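Local coordinates for protein AdeR (Acinetobacter baumannii, PDB 5X5L) that probably acts as a two-component response regulator that controls transcription, its C-terminal domain, the part present here, binding an intercistronic DNA region, at residues His46-Arg51 with Gly96-Asn101. Numbering follows the deposited sequence.
Sequences HKVFTR and GYRLDN. With nucleotides of chain I.
The guanidinium of Arg51 lies between protein and DNA: Tyr97 CE1 sits over one face, offset toward the rim, and OP2 of nucleotide DG5 of chain I over the opposite one. Guanidinium and phenol ring are inclined by 52°, so the two side chains cross rather than stack. An extended chain from CG to NE carries the Arg51 head past Gly96 to the backbone phosphate, where NH1 makes a weak hydrogen bond to OP1 of DG5 (3.3 Å). Its NE is held by a salt bridge to Asp70 of helix 66-81, which would limit the group's rotation. Tyr97 meets the next phosphate at its ring edge; its OH lies 2.4 Å from OP2 of DT6 of chain I, too short to be taken literally but consistent with a hydrogen bond.

The guanidinium of Arg98 has Val48 CG2 over one face, while His46 O lies in plane at the edge and accepts a weak bond from NH2. A bend at chi3 (-66°) folds the arginine back over the valine. The His46 ring is turned obliquely to Asp100 O, to which ND1 donates another weak bond.

Between the backbones, Phe49 and Tyr97 form an antiparallel hydrogen-bonded pair, with Phe49 N 2.8 Å from Tyr97 O and Tyr97 N 2.9 Å from Phe49 O; their side chains share one face of the sheet, Val48 and Arg98 the other. In this C-terminal sheet of the OmpR/PhoB-type winged-helix domain, the second strand of the wing hairpin, 96-98, pairs with strand 48-50, setting Tyr97 and Arg51, which starts helix 51-58, beside consecutive DNA phosphates.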
loop_
_atom_site.group_PDB
_atom_site.type_symbol
_atom_site.label_atom_id
_atom_site.label_comp_id
_atom_site.label_asym_id
_atom_site.label_seq_id
_atom_site.Cartn_x
_atom_site.Cartn_y
_atom_site.Cartn_z
ATOM N N HIS C 46 14.683 -17.760 20.887
ATOM C CA HIS C 46 15.311 -18.201 22.134
ATOM C C HIS C 46 16.569 -17.425 22.525
ATOM O O HIS C 46 17.052 -17.586 23.639
ATOM C CB HIS C 46 15.597 -19.699 22.078
ATOM C CG HIS C 46 14.398 -20.509 21.696
ATOM N ND1 HIS C 46 13.293 -20.629 22.509
ATOM C CD2 HIS C 46 14.104 -21.187 20.565
ATOM C CE1 HIS C 46 12.386 -21.380 21.918
ATOM N NE2 HIS C 46 12.851 -21.731 20.732
ATOM N N LYS C 47 17.084 -16.584 21.630
ATOM C CA LYS C 47 18.268 -15.780 21.928
ATOM C C LYS C 47 17.976 -14.704 22.963
ATOM O O LYS C 47 16.910 -14.088 22.945
ATOM C CB LYS C 47 18.796 -15.118 20.658
ATOM C CG LYS C 47 20.085 -14.342 20.857
ATOM C CD LYS C 47 20.448 -13.554 19.606
ATOM C CE LYS C 47 21.590 -12.591 19.876
ATOM N NZ LYS C 47 21.160 -11.335 20.499
ATOM N N VAL C 48 18.942 -14.484 23.847
ATOM C CA VAL C 48 18.923 -13.352 24.770
ATOM C C VAL C 48 19.517 -12.154 24.044
ATOM O O VAL C 48 20.700 -12.169 23.695
ATOM C CB VAL C 48 19.757 -13.625 26.047
ATOM C CG1 VAL C 48 19.748 -12.406 26.966
ATOM C CG2 VAL C 48 19.247 -14.861 26.764
ATOM N N PHE C 49 18.696 -11.134 23.816
ATOM C CA PHE C 49 19.163 -9.865 23.255
ATOM C C PHE C 49 19.498 -8.935 24.395
ATOM O O PHE C 49 18.737 -8.844 25.351
ATOM C CB PHE C 49 18.082 -9.237 22.376
ATOM C CG PHE C 49 17.778 -10.043 21.152
ATOM C CD1 PHE C 49 16.891 -11.114 21.197
ATOM C CD2 PHE C 49 18.409 -9.757 19.958
ATOM C CE1 PHE C 49 16.622 -11.864 20.075
ATOM C CE2 PHE C 49 18.148 -10.508 18.819
ATOM C CZ PHE C 49 17.243 -11.564 18.878
ATOM N N THR C 50 20.631 -8.249 24.308
ATOM C CA THR C 50 20.990 -7.249 25.313
ATOM C C THR C 50 20.181 -5.974 25.057
ATOM O O THR C 50 19.550 -5.807 24.013
ATOM C CB THR C 50 22.497 -6.899 25.288
ATOM O OG1 THR C 50 22.876 -6.414 23.990
ATOM C CG2 THR C 50 23.342 -8.109 25.568
ATOM N N ARG C 51 20.200 -5.082 26.034
ATOM C CA ARG C 51 19.531 -3.791 25.913
ATOM C C ARG C 51 20.198 -2.948 24.832
ATOM O O ARG C 51 19.514 -2.246 24.096
ATOM C CB ARG C 51 19.513 -3.053 27.254
ATOM C CG ARG C 51 18.649 -3.747 28.290
ATOM C CD ARG C 51 18.814 -3.176 29.680
ATOM N NE ARG C 51 17.756 -3.595 30.579
ATOM C CZ ARG C 51 17.694 -4.757 31.231
ATOM N NH1 ARG C 51 18.647 -5.670 31.104
ATOM N NH2 ARG C 51 16.651 -5.008 32.021
ATOM N N GLY C 96 19.579 -9.153 29.507
ATOM C CA GLY C 96 18.553 -8.441 28.734
ATOM C C GLY C 96 17.224 -9.175 28.657
ATOM O O GLY C 96 16.580 -9.411 29.686
ATOM N N TYR C 97 16.803 -9.523 27.438
ATOM C CA TYR C 97 15.488 -10.112 27.204
ATOM C C TYR C 97 15.485 -11.192 26.145
ATOM O O TYR C 97 16.344 -11.226 25.254
ATOM C CB TYR C 97 14.473 -9.053 26.786
ATOM C CG TYR C 97 14.260 -7.977 27.809
ATOM C CD1 TYR C 97 15.040 -6.840 27.794
ATOM C CD2 TYR C 97 13.290 -8.114 28.811
ATOM C CE1 TYR C 97 14.867 -5.838 28.731
ATOM C CE2 TYR C 97 13.098 -7.132 29.750
ATOM C CZ TYR C 97 13.895 -5.966 29.701
ATOM O OH TYR C 97 13.706 -4.957 30.603
ATOM N N ARG C 98 14.469 -12.042 26.241
ATOM C CA ARG C 98 14.344 -13.250 25.428
ATOM C C ARG C 98 12.877 -13.423 25.118
ATOM O O ARG C 98 12.002 -13.116 25.941
ATOM C CB ARG C 98 14.910 -14.465 26.232
ATOM C CG ARG C 98 14.041 -15.626 26.674
ATOM C CD ARG C 98 14.852 -16.391 27.725
ATOM N NE ARG C 98 16.004 -16.956 27.058
ATOM C CZ ARG C 98 17.096 -17.484 27.591
ATOM N NH1 ARG C 98 17.232 -17.609 28.902
ATOM N NH2 ARG C 98 18.085 -17.909 26.791
ATOM N N LEU C 99 12.540 -13.957 23.959
ATOM C CA LEU C 99 11.128 -14.398 23.682
ATOM C C LEU C 99 10.971 -15.719 24.440
ATOM O O LEU C 99 11.988 -16.368 24.718
ATOM C CB LEU C 99 10.840 -14.541 22.188
ATOM C CG LEU C 99 9.850 -13.636 21.411
ATOM C CD1 LEU C 99 9.188 -14.483 20.352
ATOM C CD2 LEU C 99 8.832 -12.934 22.297
ATOM N N ASP C 100 9.764 -16.218 24.625
ATOM C CA ASP C 100 9.514 -17.432 25.420
ATOM C C ASP C 100 10.687 -18.413 25.576
ATOM O O ASP C 100 11.338 -18.664 24.610
ATOM C CB ASP C 100 8.217 -18.212 24.934
ATOM C CG ASP C 100 8.270 -18.671 23.472
ATOM O OD1 ASP C 100 8.799 -17.836 22.744
ATOM O OD2 ASP C 100 8.035 -19.870 23.119
ATOM N N ASN C 101 10.859 -18.987 26.747
ATOM C CA ASN C 101 11.834 -20.057 26.969
ATOM C C ASN C 101 11.392 -21.376 26.314
ATOM O O ASN C 101 12.180 -22.021 25.648
ATOM C CB ASN C 101 12.010 -20.339 28.457
ATOM C CG ASN C 101 12.671 -19.190 29.187
ATOM O OD1 ASN C 101 12.015 -18.411 29.903
ATOM N ND2 ASN C 101 13.994 -19.053 28.986
ATOM P P DG I 5 18.126 -6.206 35.163
ATOM O OP1 DG I 5 18.312 -7.176 34.059
ATOM O OP2 DG I 5 18.673 -4.831 35.033
ATOM O "O5'" DG I 5 16.565 -6.185 35.461
ATOM C "C5'" DG I 5 15.877 -7.406 35.785
ATOM C "C4'" DG I 5 14.377 -7.214 35.775
ATOM O "O4'" DG I 5 14.005 -6.375 36.891
ATOM C "C3'" DG I 5 13.769 -6.553 34.532
ATOM O "O3'" DG I 5 12.547 -7.240 34.229
ATOM C "C2'" DG I 5 13.602 -5.104 34.960
ATOM C "C1'" DG I 5 13.280 -5.243 36.434
ATOM N N9 DG I 5 13.652 -4.111 37.276
ATOM C C8 DG I 5 14.879 -3.495 37.378
ATOM N N7 DG I 5 14.895 -2.520 38.249
ATOM C C5 DG I 5 13.610 -2.510 38.772
ATOM C C6 DG I 5 13.030 -1.681 39.768
ATOM O O6 DG I 5 13.552 -0.756 40.406
ATOM N N1 DG I 5 11.695 -2.012 39.991
ATOM C C2 DG I 5 11.010 -3.016 39.344
ATOM N N2 DG I 5 9.727 -3.187 39.699
ATOM N N3 DG I 5 11.542 -3.798 38.419
ATOM C C4 DG I 5 12.836 -3.493 38.188
ATOM P P DT I 6 11.509 -6.664 33.161
ATOM O OP1 DT I 6 10.836 -7.805 32.495
ATOM O OP2 DT I 6 12.198 -5.649 32.340
ATOM O "O5'" DT I 6 10.428 -5.948 34.078
ATOM C "C5'" DT I 6 9.594 -6.717 34.953
ATOM C "C4'" DT I 6 8.449 -5.873 35.455
ATOM O "O4'" DT I 6 8.956 -4.772 36.241
ATOM C "C3'" DT I 6 7.588 -5.258 34.359
ATOM O "O3'" DT I 6 6.223 -5.566 34.660
ATOM C "C2'" DT I 6 7.936 -3.779 34.405
ATOM C "C1'" DT I 6 8.348 -3.556 35.844
ATOM N N1 DT I 6 9.317 -2.462 36.128
ATOM C C2 DT I 6 8.981 -1.493 37.055
ATOM O O2 DT I 6 7.893 -1.438 37.604
ATOM N N3 DT I 6 9.967 -0.570 37.300
ATOM C C4 DT I 6 11.229 -0.528 36.745
ATOM O O4 DT I 6 12.005 0.367 37.066
ATOM C C5 DT I 6 11.522 -1.579 35.796
ATOM C C7 DT I 6 12.865 -1.600 35.135
ATOM C C6 DT I 6 10.568 -2.488 35.546
#